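Local coordinates for hypothetical protein SSO2532 (Sulfolobus solfataricus, PDB 1VPH), which is of unknown function but belongs to the YjbQ (UPF0047) family, assembles from three copies and binds a potassium ion in the crystal, at residues T59-H67 and W125-D134; I79-W89 and H99-L107. All coordinates share one frame; numbering follows the deposited sequence.

Interaction 1: residues T59-H67 and W125-D134; sequences TAAIVANEH and WQNIFLVELD. With PO4 (phosphate ion), chain L.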
loop_
_atom_site.group_PDB
_atom_site.type_symbol
_atom_site.label_atom_id
_atom_site.label_comp_id
_atom_site.label_asym_id
_atom_site.label_seq_id
_atom_site.Cartn_x
_atom_site.Cartn_y
_atom_site.Cartn_z
ATOM N N THR C 59 10.761 0.804 11.014
ATOM C CA THR C 59 10.008 0.445 12.223
ATOM C C THR C 59 8.867 1.440 12.511
ATOM O O THR C 59 8.311 1.505 13.609
ATOM C CB THR C 59 10.971 0.331 13.414
ATOM O OG1 THR C 59 11.560 1.585 13.676
ATOM C CG2 THR C 59 12.026 -0.716 13.128
ATOM N N ALA C 60 8.525 2.188 11.476
ATOM C CA ALA C 60 7.355 3.010 11.441
ATOM C C ALA C 60 6.609 2.825 10.116
ATOM O O ALA C 60 7.128 2.240 9.138
ATOM C CB ALA C 60 7.719 4.481 11.660
ATOM N N ALA C 61 5.360 3.283 10.093
ATOM C CA ALA C 61 4.528 3.137 8.908
ATOM C C ALA C 61 3.615 4.345 8.748
ATOM O O ALA C 61 3.543 5.204 9.625
ATOM C CB ALA C 61 3.691 1.833 8.965
ATOM N N ILE C 62 2.896 4.378 7.621
ATOM C CA ILE C 62 1.879 5.428 7.352
ATOM C C ILE C 62 0.588 4.732 7.081
ATOM O O ILE C 62 0.584 3.799 6.274
ATOM C CB ILE C 62 2.256 6.281 6.131
ATOM C CG1 ILE C 62 3.550 7.116 6.408
ATOM C CG2 ILE C 62 1.114 7.223 5.748
ATOM C CD1 ILE C 62 3.392 8.211 7.553
ATOM N N VAL C 63 -0.491 5.106 7.805
ATOM C CA VAL C 63 -1.820 4.548 7.549
ATOM C C VAL C 63 -2.850 5.648 7.455
ATOM O O VAL C 63 -2.584 6.785 7.786
ATOM C CB VAL C 63 -2.277 3.471 8.602
ATOM C CG1 VAL C 63 -1.327 2.317 8.597
ATOM C CG2 VAL C 63 -2.452 4.083 9.994
ATOM N N ALA C 64 -4.067 5.304 7.072
ATOM C CA ALA C 64 -5.139 6.280 7.094
ATOM C C ALA C 64 -6.422 5.671 7.663
ATOM O O ALA C 64 -6.837 4.543 7.303
ATOM C CB ALA C 64 -5.348 6.837 5.707
ATOM N N ASN C 65 -6.959 6.320 8.679
ATOM C CA ASN C 65 -8.223 5.869 9.246
ATOM C C ASN C 65 -8.828 6.953 10.105
ATOM O O ASN C 65 -8.408 8.097 10.016
ATOM C CB ASN C 65 -8.094 4.537 9.953
ATOM C CG ASN C 65 -9.253 3.686 9.660
ATOM O OD1 ASN C 65 -10.232 3.707 10.418
ATOM N ND2 ASN C 65 -9.235 3.018 8.462
ATOM N N GLU C 66 -9.845 6.600 10.888
ATOM C CA GLU C 66 -10.605 7.575 11.609
ATOM C C GLU C 66 -9.962 7.976 12.910
ATOM O O GLU C 66 -9.570 7.113 13.710
ATOM C CB GLU C 66 -12.009 7.044 11.912
ATOM C CG GLU C 66 -12.893 8.123 12.501
ATOM C CD GLU C 66 -14.333 7.693 12.688
ATOM O OE1 GLU C 66 -14.797 6.703 12.056
ATOM O OE2 GLU C 66 -15.003 8.391 13.485
ATOM N N HIS C 67 -9.901 9.294 13.143
ATOM C CA HIS C 67 -9.351 9.800 14.379
ATOM C C HIS C 67 -10.402 9.714 15.461
ATOM O O HIS C 67 -11.168 10.653 15.633
ATOM C CB HIS C 67 -8.912 11.251 14.243
ATOM C CG HIS C 67 -8.072 11.716 15.377
ATOM N ND1 HIS C 67 -6.796 12.211 15.197
ATOM C CD2 HIS C 67 -8.328 11.786 16.713
ATOM C CE1 HIS C 67 -6.313 12.589 16.375
ATOM N NE2 HIS C 67 -7.207 12.315 17.309
ATOM N N TRP C 125 -13.841 10.700 7.448
ATOM C CA TRP C 125 -13.258 10.005 8.604
ATOM C C TRP C 125 -11.966 9.262 8.243
ATOM O O TRP C 125 -11.602 8.286 8.870
ATOM C CB TRP C 125 -14.319 9.144 9.266
ATOM C CG TRP C 125 -15.445 10.036 9.741
ATOM C CD1 TRP C 125 -15.424 10.911 10.810
ATOM C CD2 TRP C 125 -16.701 10.202 9.115
ATOM N NE1 TRP C 125 -16.614 11.569 10.897
ATOM C CE2 TRP C 125 -17.421 11.148 9.869
ATOM C CE3 TRP C 125 -17.306 9.620 8.004
ATOM C CZ2 TRP C 125 -18.713 11.533 9.537
ATOM C CZ3 TRP C 125 -18.576 9.988 7.680
ATOM C CH2 TRP C 125 -19.277 10.942 8.436
ATOM N N GLN C 126 -11.253 9.833 7.269
ATOM C CA GLN C 126 -10.036 9.289 6.784
ATOM C C GLN C 126 -8.874 10.221 7.091
ATOM O O GLN C 126 -8.558 11.110 6.317
ATOM C CB GLN C 126 -10.181 9.130 5.272
ATOM C CG GLN C 126 -9.219 8.205 4.652
ATOM C CD GLN C 126 -9.633 7.867 3.224
ATOM O OE1 GLN C 126 -10.250 8.688 2.556
ATOM N NE2 GLN C 126 -9.354 6.630 2.776
ATOM N N ASN C 127 -8.231 10.019 8.239
ATOM C CA ASN C 127 -7.132 10.889 8.655
ATOM C C ASN C 127 -5.843 10.123 8.417
ATOM O O ASN C 127 -5.841 8.878 8.364
ATOM C CB ASN C 127 -7.300 11.262 10.131
ATOM C CG ASN C 127 -8.359 12.356 10.341
ATOM O OD1 ASN C 127 -9.398 12.413 9.662
ATOM N ND2 ASN C 127 -8.062 13.257 11.237
ATOM N N ILE C 128 -4.747 10.868 8.315
ATOM C CA ILE C 128 -3.447 10.288 7.997
ATOM C C ILE C 128 -2.603 10.196 9.262
ATOM O O ILE C 128 -2.444 11.199 9.994
ATOM C CB ILE C 128 -2.711 11.142 7.008
ATOM C CG1 ILE C 128 -3.551 11.340 5.735
ATOM C CG2 ILE C 128 -1.397 10.487 6.673
ATOM C CD1 ILE C 128 -2.904 12.161 4.676
ATOM N N PHE C 129 -2.047 9.007 9.523
ATOM C CA PHE C 129 -1.261 8.774 10.742
ATOM C C PHE C 129 0.119 8.223 10.481
ATOM O O PHE C 129 0.329 7.296 9.683
ATOM C CB PHE C 129 -1.956 7.792 11.668
ATOM C CG PHE C 129 -3.298 8.248 12.197
ATOM C CD1 PHE C 129 -3.388 8.995 13.359
ATOM C CD2 PHE C 129 -4.440 7.857 11.562
ATOM C CE1 PHE C 129 -4.622 9.362 13.857
ATOM C CE2 PHE C 129 -5.670 8.244 12.026
ATOM C CZ PHE C 129 -5.773 8.985 13.147
ATOM N N LEU C 130 1.063 8.752 11.208
ATOM C CA LEU C 130 2.338 8.096 11.424
ATOM C C LEU C 130 2.135 7.011 12.450
ATOM O O LEU C 130 1.559 7.264 13.557
ATOM C CB LEU C 130 3.365 9.104 11.958
ATOM C CG LEU C 130 4.625 8.335 12.377
ATOM C CD1 LEU C 130 5.328 7.854 11.116
ATOM C CD2 LEU C 130 5.547 9.179 13.224
ATOM N N VAL C 131 2.555 5.797 12.114
ATOM C CA VAL C 131 2.447 4.679 13.058
ATOM C C VAL C 131 3.851 4.437 13.604
ATOM O O VAL C 131 4.765 4.116 12.846
ATOM C CB VAL C 131 1.902 3.347 12.396
ATOM C CG1 VAL C 131 1.636 2.290 13.506
ATOM C CG2 VAL C 131 0.689 3.549 11.555
ATOM N N GLU C 132 4.035 4.666 14.907
ATOM C CA GLU C 132 5.281 4.377 15.576
ATOM C C GLU C 132 5.165 3.037 16.234
ATOM O O GLU C 132 4.161 2.783 16.935
ATOM C CB GLU C 132 5.567 5.406 16.688
ATOM C CG GLU C 132 6.709 5.009 17.595
ATOM C CD GLU C 132 8.028 5.037 16.830
ATOM O OE1 GLU C 132 8.601 6.131 16.771
ATOM O OE2 GLU C 132 8.456 3.994 16.272
ATOM N N LEU C 133 6.132 2.168 15.973
ATOM C CA LEU C 133 6.153 0.823 16.584
ATOM C C LEU C 133 7.376 0.536 17.409
ATOM O O LEU C 133 7.428 -0.524 18.065
ATOM C CB LEU C 133 6.007 -0.304 15.524
ATOM C CG LEU C 133 4.741 -0.336 14.658
ATOM C CD1 LEU C 133 4.629 -1.622 13.844
ATOM C CD2 LEU C 133 3.470 -0.135 15.513
ATOM N N ASP C 134 8.336 1.449 17.399
ATOM C CA ASP C 134 9.590 1.304 18.140
ATOM C C ASP C 134 10.008 2.641 18.784
ATOM O O ASP C 134 11.177 3.013 18.767
ATOM C CB ASP C 134 10.696 0.771 17.215
ATOM C CG ASP C 134 11.937 0.273 17.975
ATOM O OD1 ASP C 134 11.809 -0.354 19.043
ATOM O OD2 ASP C 134 13.057 0.462 17.490
HETATM P P PO4 L . 14.294 2.918 11.411
HETATM O O1 PO4 L . 15.010 2.653 12.672
HETATM O O2 PO4 L . 14.774 1.995 10.291
HETATM O O3 PO4 L . 14.620 4.299 10.882
HETATM O O4 PO4 L . 12.801 2.983 11.613
HETATM O O HOH W 1 -8.172 4.707 4.806
HETATM O O HOH W 2 -11.057 11.090 11.311
#
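The Phe-129 ring lies edge-on to the backbone leaving strand 60-65: Asn-65 O sits near its plane, 3.4 Å from CE2, and His-67 CA faces CZ in the same plane. The His-67 imidazole approaches obliquely, ring planes 35° apart, with ND1 3.8 Å from Phe-129 CE1. That ND1 and Asn-127 ND2 both bond Asp-32 OD2, while Met-72 of helix 69-83 touches the His-67 and Phe-129 side chains. The Glu-66 side chain runs alongside Trp-125, pointing the same way, its CG 3.7 Å from Trp-125 CB. The Asn-65 amide turns to another copy of the chain: besides Ala-64 O, met in the amide plane, it bonds His-101 and Ser-58 of the second subunit.

Ala-61, Val-63 and Asn-65 form the hydrogen-bonded pairs with Val-131, Phe-129 and Asn-127; Val-131 N meets Ala-61 O at 2.7 Å, almost straight at 174°. On this side Val-63 CG2 presses on Val-131 CG2 at 3.5 Å. On the other face, Ile-62 CD1 touches Leu-130 CD1 at 4.1 Å, and Ala-60 CB also lies against Leu-130 CD1.

At one end Thr-59 grips phosphate O4 twice, through N at 3.0 Å and OG1 at 2.8 Å; Ser-58, His-57, Arg-137 and Arg-140 also bond this ion, which probably came from the crystallisation liquor. Glu-132, bent at chi2 (68°), takes Asp-134 N and a salt bridge from Arg-140 on OE2, while OE1 bonds Thr-24 OG1. Together these strands are two of a three-stranded antiparallel sheet, with 127-132 in the middle between 29-32 and 60-65, part of the YjbQ-like fold.

Interaction 2: residues I79-W89 and H99-L107; sequences IKEFTEPSRSW and HAHLGATFL. With K (potassium ion), chain K.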
loop_
_atom_site.group_PDB
_atom_site.type_symbol
_atom_site.label_atom_id
_atom_site.label_comp_id
_atom_site.label_asym_id
_atom_site.label_seq_id
_atom_site.Cartn_x
_atom_site.Cartn_y
_atom_site.Cartn_z
ATOM N N ILE C 79 -2.140 -4.222 16.183
ATOM C CA ILE C 79 -0.772 -4.264 15.692
ATOM C C ILE C 79 0.153 -4.996 16.681
ATOM O O ILE C 79 0.929 -5.910 16.310
ATOM C CB ILE C 79 -0.274 -2.848 15.396
ATOM C CG1 ILE C 79 -1.048 -2.244 14.232
ATOM C CG2 ILE C 79 1.258 -2.871 15.048
ATOM C CD1 ILE C 79 -0.750 -0.806 13.966
ATOM N N LYS C 80 0.029 -4.672 17.969
ATOM C CA LYS C 80 0.817 -5.360 18.989
ATOM C C LYS C 80 0.575 -6.864 19.026
ATOM O O LYS C 80 1.521 -7.643 19.118
ATOM C CB LYS C 80 0.497 -4.771 20.383
ATOM C CG LYS C 80 1.596 -4.952 21.406
ATOM C CD LYS C 80 1.268 -4.192 22.709
ATOM N N GLU C 81 -0.687 -7.266 18.998
ATOM C CA GLU C 81 -1.052 -8.685 19.026
ATOM C C GLU C 81 -0.515 -9.435 17.816
ATOM O O GLU C 81 -0.039 -10.587 17.946
ATOM C CB GLU C 81 -2.553 -8.809 19.154
ATOM C CG GLU C 81 -3.005 -8.371 20.542
ATOM C CD GLU C 81 -4.520 -8.386 20.731
ATOM O OE1 GLU C 81 -5.231 -8.676 19.735
ATOM O OE2 GLU C 81 -4.979 -8.151 21.887
ATOM N N PHE C 82 -0.610 -8.796 16.649
ATOM C CA PHE C 82 -0.140 -9.341 15.401
ATOM C C PHE C 82 1.383 -9.481 15.291
ATOM O O PHE C 82 1.863 -10.450 14.743
ATOM C CB PHE C 82 -0.611 -8.409 14.314
ATOM C CG PHE C 82 -0.131 -8.752 12.944
ATOM C CD1 PHE C 82 -0.654 -9.845 12.266
ATOM C CD2 PHE C 82 0.771 -7.927 12.308
ATOM C CE1 PHE C 82 -0.243 -10.125 10.981
ATOM C CE2 PHE C 82 1.198 -8.221 11.042
ATOM C CZ PHE C 82 0.676 -9.323 10.377
ATOM N N THR C 83 2.119 -8.505 15.838
ATOM C CA THR C 83 3.577 -8.459 15.682
ATOM C C THR C 83 4.331 -9.170 16.810
ATOM O O THR C 83 5.510 -9.491 16.641
ATOM C CB THR C 83 4.101 -7.014 15.618
ATOM O OG1 THR C 83 3.803 -6.346 16.849
ATOM C CG2 THR C 83 3.527 -6.248 14.439
ATOM N N GLU C 84 3.671 -9.344 17.965
ATOM C CA GLU C 84 4.222 -10.089 19.109
ATOM C C GLU C 84 5.526 -9.525 19.695
ATOM O O GLU C 84 6.603 -10.146 19.573
ATOM C CB GLU C 84 4.416 -11.532 18.728
ATOM C CG GLU C 84 3.157 -12.150 18.252
ATOM C CD GLU C 84 3.268 -13.635 18.119
ATOM O OE1 GLU C 84 3.200 -14.326 19.175
ATOM O OE2 GLU C 84 3.448 -14.115 16.977
ATOM N N PRO C 85 5.461 -8.336 20.330
ATOM C CA PRO C 85 6.691 -7.796 20.860
ATOM C C PRO C 85 7.448 -8.724 21.801
ATOM O O PRO C 85 8.657 -8.626 21.833
ATOM C CB PRO C 85 6.243 -6.514 21.543
ATOM C CG PRO C 85 5.022 -6.151 20.778
ATOM C CD PRO C 85 4.348 -7.402 20.520
ATOM N N SER C 86 6.777 -9.640 22.486
ATOM C CA SER C 86 7.436 -10.502 23.462
ATOM C C SER C 86 8.016 -11.787 22.870
ATOM O O SER C 86 8.692 -12.545 23.569
ATOM C CB SER C 86 6.435 -10.967 24.519
ATOM O OG SER C 86 5.847 -12.212 24.112
ATOM N N ARG C 87 7.760 -12.042 21.587
ATOM C CA ARG C 87 8.228 -13.282 20.935
ATOM C C ARG C 87 9.744 -13.279 20.599
ATOM O O ARG C 87 10.308 -12.276 20.231
ATOM C CB ARG C 87 7.409 -13.538 19.666
ATOM C CG ARG C 87 7.810 -14.742 18.840
ATOM C CD ARG C 87 6.693 -15.129 17.918
ATOM N NE ARG C 87 7.099 -16.243 17.091
ATOM C CZ ARG C 87 6.341 -16.767 16.119
ATOM N NH1 ARG C 87 5.159 -16.288 15.906
ATOM N NH2 ARG C 87 6.778 -17.779 15.393
ATOM N N SER C 88 10.368 -14.445 20.683
ATOM C CA SER C 88 11.783 -14.596 20.414
ATOM C C SER C 88 12.010 -14.672 18.923
ATOM O O SER C 88 12.532 -15.660 18.425
ATOM C CB SER C 88 12.341 -15.877 21.040
ATOM O OG SER C 88 12.351 -15.826 22.455
ATOM N N TRP C 89 11.646 -13.621 18.219
ATOM C CA TRP C 89 11.991 -13.495 16.816
ATOM C C TRP C 89 13.506 -13.552 16.634
ATOM O O TRP C 89 14.274 -13.118 17.518
ATOM C CB TRP C 89 11.489 -12.186 16.251
ATOM C CG TRP C 89 9.993 -12.062 16.205
ATOM C CD1 TRP C 89 9.239 -11.200 16.935
ATOM C CD2 TRP C 89 9.081 -12.840 15.429
ATOM N NE1 TRP C 89 7.913 -11.340 16.620
ATOM C CE2 TRP C 89 7.779 -12.339 15.694
ATOM C CE3 TRP C 89 9.233 -13.898 14.518
ATOM C CZ2 TRP C 89 6.616 -12.864 15.091
ATOM C CZ3 TRP C 89 8.043 -14.414 13.894
ATOM C CH2 TRP C 89 6.775 -13.872 14.189
ATOM N N HIS C 99 9.325 -7.088 16.173
ATOM C CA HIS C 99 7.894 -6.849 16.036
ATOM C C HIS C 99 7.627 -5.582 15.227
ATOM O O HIS C 99 6.679 -5.538 14.425
ATOM C CB HIS C 99 7.256 -6.720 17.419
ATOM C CG HIS C 99 7.562 -5.405 18.086
ATOM N ND1 HIS C 99 8.723 -5.180 18.784
ATOM C CD2 HIS C 99 6.902 -4.217 18.059
ATOM C CE1 HIS C 99 8.735 -3.933 19.224
ATOM N NE2 HIS C 99 7.641 -3.325 18.794
ATOM N N ALA C 100 8.437 -4.544 15.456
ATOM C CA ALA C 100 8.249 -3.251 14.809
ATOM C C ALA C 100 8.508 -3.338 13.319
ATOM O O ALA C 100 7.764 -2.791 12.510
ATOM C CB ALA C 100 9.180 -2.203 15.461
ATOM N N HIS C 101 9.556 -4.061 12.958
ATOM C CA HIS C 101 9.856 -4.312 11.552
ATOM C C HIS C 101 8.731 -5.116 10.856
ATOM O O HIS C 101 8.361 -4.833 9.724
ATOM C CB HIS C 101 11.128 -5.142 11.419
ATOM C CG HIS C 101 12.382 -4.413 11.813
ATOM N ND1 HIS C 101 12.965 -3.477 10.994
ATOM C CD2 HIS C 101 13.166 -4.506 12.909
ATOM C CE1 HIS C 101 14.067 -3.030 11.562
ATOM N NE2 HIS C 101 14.200 -3.622 12.741
ATOM N N LEU C 102 8.180 -6.111 11.550
ATOM C CA LEU C 102 7.065 -6.895 11.011
ATOM C C LEU C 102 5.831 -6.054 10.752
ATOM O O LEU C 102 5.262 -6.133 9.703
ATOM C CB LEU C 102 6.758 -8.051 11.958
ATOM C CG LEU C 102 7.835 -9.131 12.138
ATOM C CD1 LEU C 102 7.374 -10.205 13.141
ATOM C CD2 LEU C 102 8.198 -9.784 10.864
ATOM N N GLY C 103 5.446 -5.230 11.720
ATOM C CA GLY C 103 4.299 -4.333 11.563
ATOM C C GLY C 103 4.471 -3.391 10.404
ATOM O O GLY C 103 3.566 -3.185 9.608
ATOM N N ALA C 104 5.640 -2.781 10.315
ATOM C CA ALA C 104 5.907 -1.806 9.262
ATOM C C ALA C 104 5.900 -2.493 7.891
ATOM O O ALA C 104 5.386 -1.965 6.910
ATOM C CB ALA C 104 7.220 -1.141 9.483
ATOM N N THR C 105 6.455 -3.697 7.839
ATOM C CA THR C 105 6.501 -4.483 6.593
ATOM C C THR C 105 5.070 -4.712 6.069
ATOM O O THR C 105 4.820 -4.574 4.879
ATOM C CB THR C 105 7.219 -5.842 6.797
ATOM O OG1 THR C 105 8.619 -5.652 7.091
ATOM C CG2 THR C 105 7.087 -6.713 5.587
ATOM N N PHE C 106 4.163 -5.124 6.940
ATOM C CA PHE C 106 2.755 -5.339 6.572
ATOM C C PHE C 106 2.020 -4.060 6.279
ATOM O O PHE C 106 1.257 -4.021 5.334
ATOM C CB PHE C 106 2.014 -6.107 7.642
ATOM C CG PHE C 106 2.140 -7.599 7.497
ATOM C CD1 PHE C 106 3.317 -8.246 7.850
ATOM C CD2 PHE C 106 1.094 -8.343 6.950
ATOM C CE1 PHE C 106 3.442 -9.629 7.678
ATOM C CE2 PHE C 106 1.203 -9.705 6.815
ATOM C CZ PHE C 106 2.394 -10.344 7.188
ATOM N N LEU C 107 2.241 -3.017 7.082
ATOM C CA LEU C 107 1.406 -1.809 6.991
ATOM C C LEU C 107 1.804 -1.001 5.786
ATOM O O LEU C 107 0.971 -0.345 5.184
ATOM C CB LEU C 107 1.548 -0.985 8.231
ATOM C CG LEU C 107 0.845 -1.635 9.451
ATOM C CD1 LEU C 107 1.188 -0.964 10.762
ATOM C CD2 LEU C 107 -0.668 -1.667 9.200
HETATM K K K K . 15.865 -3.650 14.207
HETATM O O HOH W 3 10.109 -7.935 19.023
HETATM O O HOH W 4 17.441 -3.646 12.913
#
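This contact packs the C-terminal end of helix 69-83 and the turn after it on helix 98-107, which carries potassium ligand His-101. The helix segments 79-83 and 99-107 cross at 110°, their axes 9.2 Å apart. Phe-82 and Phe-106 make a T-shaped pair: with Phe-82 CG anti to the backbone N (chi1 176°), its CZ stands over the centre of the Phe-106 ring, planes at 82°. Pro-85 CB lies 4.0 Å from the His-99 ring centroid in a CH-pi contact; Ala-100 CB is over the opposite face and Thr-83 OG1 at the edge. Trp-89 is sandwiched between Leu-102 CD1, 3.6 Å from the centroid of its six-membered ring, and the Arg-87 chain, and its NE1 bonds Thr-83 O at 3.0 Å. Replacing Trp-89 by an alanine would probably leave Thr-83 O without that donor and open a gap beside Leu-102 and Arg-87. His-101 NE2 holds the potassium at 2.2 Å, with water and His-91, Asp-95 and Asn-97 completing the site. Ile-79 CD1 meets Leu-107 CD1, 3.7 Å away, where Phe-106 of the second subunit packs on both, while Leu-107 also rests on Ala-61 and Val-63 of strand 60-65.

In the fold
The centres of the two interactions lie 15 Å apart: interaction 1 is 6 Å from the centre of the chain, interaction 2 about 17 Å. Along the sequence, strand 60-65 leads into helix 69-83, then comes the potassium-binding loop, helix 98-107 and, after two strands of the larger sheet, strand 127-132, so interaction 2 falls between the segments of interaction 1. The two contacts meet where Leu-133 O probably accepts a hydrogen bond from His-99 NE2, at 2.9 Å, and where Thr-59 CG2 packs on His-101 CE1 at 3.5 Å. The small sheet thus backs the helix that supplies one of the potassium ligands, and both contacts reach the second subunit, tying this region to the three-chain assembly.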